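Periplasmic binding protein (Veillonella parvula, PDB 4LJS) probably binds a substrate, such as an iron-siderophore or cobalamin-like ligand, in the periplasm for delivery to an ABC importer. Local coordinates at residues Ser181-Pro195 and Ile303-Tyr315. Numbering follows the deposited sequence.
Sequences SVAYTVAQTAHEKPP and IDIVSHGLYPNLY
Thr185, Thr189 and Pro195 pack around the ring of Tyr311, the tightest part of this contact. Thr189 lies over one ring face, with OG1 3.6 Å above the plane and offset toward the rim, while its CG2 comes 3.6 Å from Tyr311 CD1. Thr185 CG2, anti to its own backbone nitrogen, approaches obliquely at the other long side of the ring, 3.4 Å from Tyr311 CD2; OG1, anti to the carbonyl carbon (chi1 -66°), faces Tyr315. Pro195 CD sits 3.5 Å from Tyr311 OH. That hydroxyl is hydrogen-bonded to Leu223 O and accepts from a water that also donates to Thr189 OG1, whose own proton goes to Thr185 O. Replacing Tyr311 with an alanine would probably open a gap between Thr185, Thr189 and Pro195 and leave Leu223 O without its hydroxyl partner.

The segments 181-188 and 303-310 run nearly parallel (7°), their axes no closer than 11.0 Å, so side chains bridge them. Helix 168-188 is consistent with the long interlobe helix of class III binding proteins, since it runs from the parallel-sheet lobe to strand 196-203 of the other; its end here meets helix 299-310.

A 2.6 Å hydrogen bond between Thr185 OG1 and Tyr315 OH, near the Tyr315 ring plane, links this core to the outer side. Leu314 bridges both, CD2 touching Thr185 and Thr189, both methyls 3.9 Å from Gln188 CB. Toward solvent the packing thins: a water joins Tyr315 OH to Ser181 OG, and the exposed Tyr184 meets that tyrosine hydroxyl at its ring edge.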
# COMPACT_ATOMS: atom_id res chain seq x y z
N SER A 181 9.31 2.27 14.59
CA SER A 181 8.14 3.04 14.97
C SER A 181 7.08 2.16 15.64
O SER A 181 6.56 2.50 16.70
CB SER A 181 7.56 3.74 13.73
OG SER A 181 6.44 4.50 14.08
N VAL A 182 6.78 1.03 15.01
CA VAL A 182 5.85 0.05 15.57
C VAL A 182 6.32 -0.41 16.95
O VAL A 182 5.55 -0.43 17.91
CB VAL A 182 5.68 -1.18 14.64
CG1 VAL A 182 4.95 -2.30 15.36
CG2 VAL A 182 4.94 -0.80 13.33
N ALA A 183 7.60 -0.77 17.06
CA ALA A 183 8.15 -1.33 18.28
C ALA A 183 8.20 -0.30 19.39
O ALA A 183 7.99 -0.62 20.56
CB ALA A 183 9.53 -1.91 18.04
N TYR A 184 8.49 0.94 19.02
CA TYR A 184 8.49 2.03 19.99
C TYR A 184 7.11 2.19 20.60
O TYR A 184 6.97 2.23 21.83
CB TYR A 184 8.93 3.33 19.31
CG TYR A 184 8.66 4.57 20.13
CD1 TYR A 184 9.54 4.96 21.13
CD2 TYR A 184 7.53 5.35 19.89
CE1 TYR A 184 9.30 6.09 21.88
CE2 TYR A 184 7.28 6.48 20.64
CZ TYR A 184 8.17 6.85 21.63
OH TYR A 184 7.91 7.98 22.36
N THR A 185 6.09 2.28 19.74
CA THR A 185 4.70 2.42 20.16
C THR A 185 4.27 1.33 21.14
O THR A 185 3.74 1.62 22.22
CB THR A 185 3.75 2.43 18.93
OG1 THR A 185 4.00 3.59 18.14
CG2 THR A 185 2.30 2.46 19.37
N VAL A 186 4.50 0.07 20.77
CA VAL A 186 4.15 -1.03 21.65
C VAL A 186 4.88 -0.96 22.99
O VAL A 186 4.28 -1.19 24.05
CB VAL A 186 4.41 -2.39 20.99
CG1 VAL A 186 4.06 -3.53 21.94
CG2 VAL A 186 3.63 -2.51 19.69
N ALA A 187 6.18 -0.64 22.96
CA ALA A 187 6.98 -0.61 24.19
C ALA A 187 6.55 0.49 25.16
O ALA A 187 6.54 0.28 26.37
CB ALA A 187 8.47 -0.50 23.87
N GLN A 188 6.19 1.66 24.63
CA GLN A 188 5.83 2.79 25.48
C GLN A 188 4.46 2.64 26.14
O GLN A 188 4.14 3.37 27.07
CB GLN A 188 5.89 4.10 24.68
CG GLN A 188 7.25 4.42 24.10
CD GLN A 188 8.33 4.54 25.17
OE1 GLN A 188 8.13 5.16 26.21
NE2 GLN A 188 9.49 3.92 24.91
N THR A 189 3.66 1.70 25.65
CA THR A 189 2.28 1.55 26.10
C THR A 189 1.94 0.17 26.67
O THR A 189 0.77 -0.13 26.91
CB THR A 189 1.32 1.80 24.94
OG1 THR A 189 1.57 0.82 23.91
CG2 THR A 189 1.51 3.21 24.37
N ALA A 190 2.95 -0.66 26.88
CA ALA A 190 2.72 -2.04 27.29
C ALA A 190 2.06 -2.16 28.67
O ALA A 190 1.41 -3.15 28.97
CB ALA A 190 4.03 -2.84 27.25
N HIS A 191 2.23 -1.13 29.50
CA HIS A 191 1.64 -1.12 30.83
C HIS A 191 0.17 -0.70 30.83
O HIS A 191 -0.50 -0.75 31.86
CB HIS A 191 2.42 -0.17 31.73
CG HIS A 191 2.40 1.24 31.26
ND1 HIS A 191 3.10 1.66 30.15
CD2 HIS A 191 1.77 2.34 31.74
CE1 HIS A 191 2.90 2.95 29.96
NE2 HIS A 191 2.10 3.39 30.92
N GLU A 192 -0.33 -0.27 29.67
CA GLU A 192 -1.69 0.23 29.55
C GLU A 192 -2.63 -0.83 28.99
O GLU A 192 -2.18 -1.81 28.40
CB GLU A 192 -1.73 1.48 28.66
CG GLU A 192 -0.88 2.65 29.17
CD GLU A 192 -0.83 3.82 28.20
OE1 GLU A 192 -1.09 3.62 26.99
OE2 GLU A 192 -0.53 4.95 28.65
N LYS A 193 -3.93 -0.64 29.19
CA LYS A 193 -4.94 -1.51 28.58
C LYS A 193 -4.95 -1.30 27.07
O LYS A 193 -5.08 -0.17 26.61
CB LYS A 193 -6.32 -1.21 29.16
CG LYS A 193 -7.44 -2.06 28.57
CD LYS A 193 -8.73 -1.91 29.36
CE LYS A 193 -9.83 -2.80 28.80
NZ LYS A 193 -11.07 -2.75 29.63
N PRO A 194 -4.83 -2.39 26.30
CA PRO A 194 -4.83 -2.32 24.83
C PRO A 194 -6.13 -1.73 24.33
O PRO A 194 -7.19 -2.12 24.81
CB PRO A 194 -4.74 -3.80 24.41
CG PRO A 194 -4.21 -4.52 25.60
CD PRO A 194 -4.74 -3.78 26.79
N PRO A 195 -6.05 -0.79 23.38
CA PRO A 195 -7.26 -0.15 22.84
C PRO A 195 -8.02 -1.12 21.94
O PRO A 195 -7.41 -1.97 21.29
CB PRO A 195 -6.70 1.01 22.01
CG PRO A 195 -5.35 0.54 21.59
CD PRO A 195 -4.83 -0.27 22.74
N ILE A 303 0.82 3.28 9.35
CA ILE A 303 1.46 3.10 10.66
C ILE A 303 1.25 4.35 11.52
O ILE A 303 0.84 4.26 12.68
CB ILE A 303 2.97 2.83 10.54
CG1 ILE A 303 3.23 1.42 10.03
CG2 ILE A 303 3.65 2.99 11.89
CD1 ILE A 303 4.68 1.18 9.64
N ASP A 304 1.52 5.51 10.95
CA ASP A 304 1.35 6.79 11.65
C ASP A 304 -0.09 7.07 12.06
O ASP A 304 -0.35 7.46 13.20
CB ASP A 304 1.90 7.94 10.81
CG ASP A 304 3.42 7.97 10.78
OD1 ASP A 304 4.05 7.23 11.57
OD2 ASP A 304 3.99 8.72 9.97
N ILE A 305 -1.02 6.88 11.13
CA ILE A 305 -2.43 7.13 11.43
C ILE A 305 -2.96 6.17 12.49
O ILE A 305 -3.62 6.58 13.44
CB ILE A 305 -3.29 7.06 10.16
CG1 ILE A 305 -2.91 8.21 9.22
CG2 ILE A 305 -4.78 7.10 10.52
CD1 ILE A 305 -3.64 8.21 7.89
N VAL A 306 -2.64 4.89 12.33
CA VAL A 306 -3.14 3.90 13.27
C VAL A 306 -2.50 4.04 14.67
O VAL A 306 -3.20 4.03 15.68
CB VAL A 306 -3.00 2.48 12.71
CG1 VAL A 306 -3.46 1.47 13.74
CG2 VAL A 306 -3.84 2.35 11.44
N SER A 307 -1.18 4.21 14.72
CA SER A 307 -0.52 4.36 16.01
C SER A 307 -0.98 5.64 16.72
O SER A 307 -1.20 5.63 17.92
CB SER A 307 1.01 4.35 15.87
OG SER A 307 1.46 5.55 15.25
N HIS A 308 -1.13 6.72 15.96
CA HIS A 308 -1.56 7.99 16.53
C HIS A 308 -3.01 7.93 17.00
O HIS A 308 -3.35 8.49 18.03
CB HIS A 308 -1.33 9.15 15.56
CG HIS A 308 0.11 9.55 15.43
ND1 HIS A 308 1.14 8.64 15.34
CD2 HIS A 308 0.69 10.78 15.37
CE1 HIS A 308 2.29 9.28 15.23
NE2 HIS A 308 2.05 10.57 15.25
N GLY A 309 -3.86 7.23 16.24
CA GLY A 309 -5.24 7.03 16.64
C GLY A 309 -5.43 6.05 17.79
O GLY A 309 -6.33 6.21 18.63
N LEU A 310 -4.59 5.02 17.84
CA LEU A 310 -4.69 4.02 18.91
C LEU A 310 -4.21 4.60 20.22
O LEU A 310 -4.80 4.35 21.27
CB LEU A 310 -3.88 2.77 18.57
CG LEU A 310 -4.42 1.84 17.48
CD1 LEU A 310 -3.40 0.75 17.18
CD2 LEU A 310 -5.76 1.24 17.91
N TYR A 311 -3.14 5.39 20.17
CA TYR A 311 -2.50 5.88 21.39
C TYR A 311 -2.36 7.40 21.48
O TYR A 311 -1.24 7.92 21.45
CB TYR A 311 -1.14 5.19 21.55
CG TYR A 311 -1.25 3.68 21.54
CD1 TYR A 311 -1.70 2.99 22.66
CD2 TYR A 311 -0.92 2.94 20.41
CE1 TYR A 311 -1.80 1.61 22.66
CE2 TYR A 311 -1.01 1.55 20.41
CZ TYR A 311 -1.45 0.90 21.53
OH TYR A 311 -1.56 -0.48 21.55
N PRO A 312 -3.48 8.13 21.61
CA PRO A 312 -3.52 9.60 21.61
C PRO A 312 -2.66 10.22 22.71
O PRO A 312 -2.19 11.35 22.56
CB PRO A 312 -5.00 9.92 21.88
CG PRO A 312 -5.74 8.69 21.52
CD PRO A 312 -4.82 7.55 21.85
N ASN A 313 -2.47 9.50 23.81
CA ASN A 313 -1.65 10.02 24.89
C ASN A 313 -0.16 9.98 24.58
O ASN A 313 0.60 10.83 25.04
CB ASN A 313 -1.94 9.29 26.20
CG ASN A 313 -3.27 9.67 26.79
OD1 ASN A 313 -3.72 10.82 26.67
ND2 ASN A 313 -3.94 8.72 27.43
N LEU A 314 0.25 8.99 23.80
CA LEU A 314 1.64 8.88 23.38
C LEU A 314 1.92 9.89 22.26
O LEU A 314 3.02 10.42 22.15
CB LEU A 314 1.95 7.47 22.90
CG LEU A 314 3.41 7.21 22.51
CD1 LEU A 314 4.32 7.50 23.69
CD2 LEU A 314 3.58 5.78 22.05
N TYR A 315 0.92 10.13 21.42
CA TYR A 315 1.06 11.06 20.30
C TYR A 315 0.09 12.24 20.40
O TYR A 315 -0.89 12.30 19.65
CB TYR A 315 0.86 10.31 18.98
CG TYR A 315 1.84 9.18 18.80
CD1 TYR A 315 3.16 9.44 18.45
CD2 TYR A 315 1.46 7.85 18.99
CE1 TYR A 315 4.08 8.42 18.29
CE2 TYR A 315 2.37 6.81 18.83
CZ TYR A 315 3.68 7.11 18.48
OH TYR A 315 4.60 6.10 18.30
O HOH W 1 6.53 6.44 16.21
O HOH W 2 -0.01 -1.45 23.96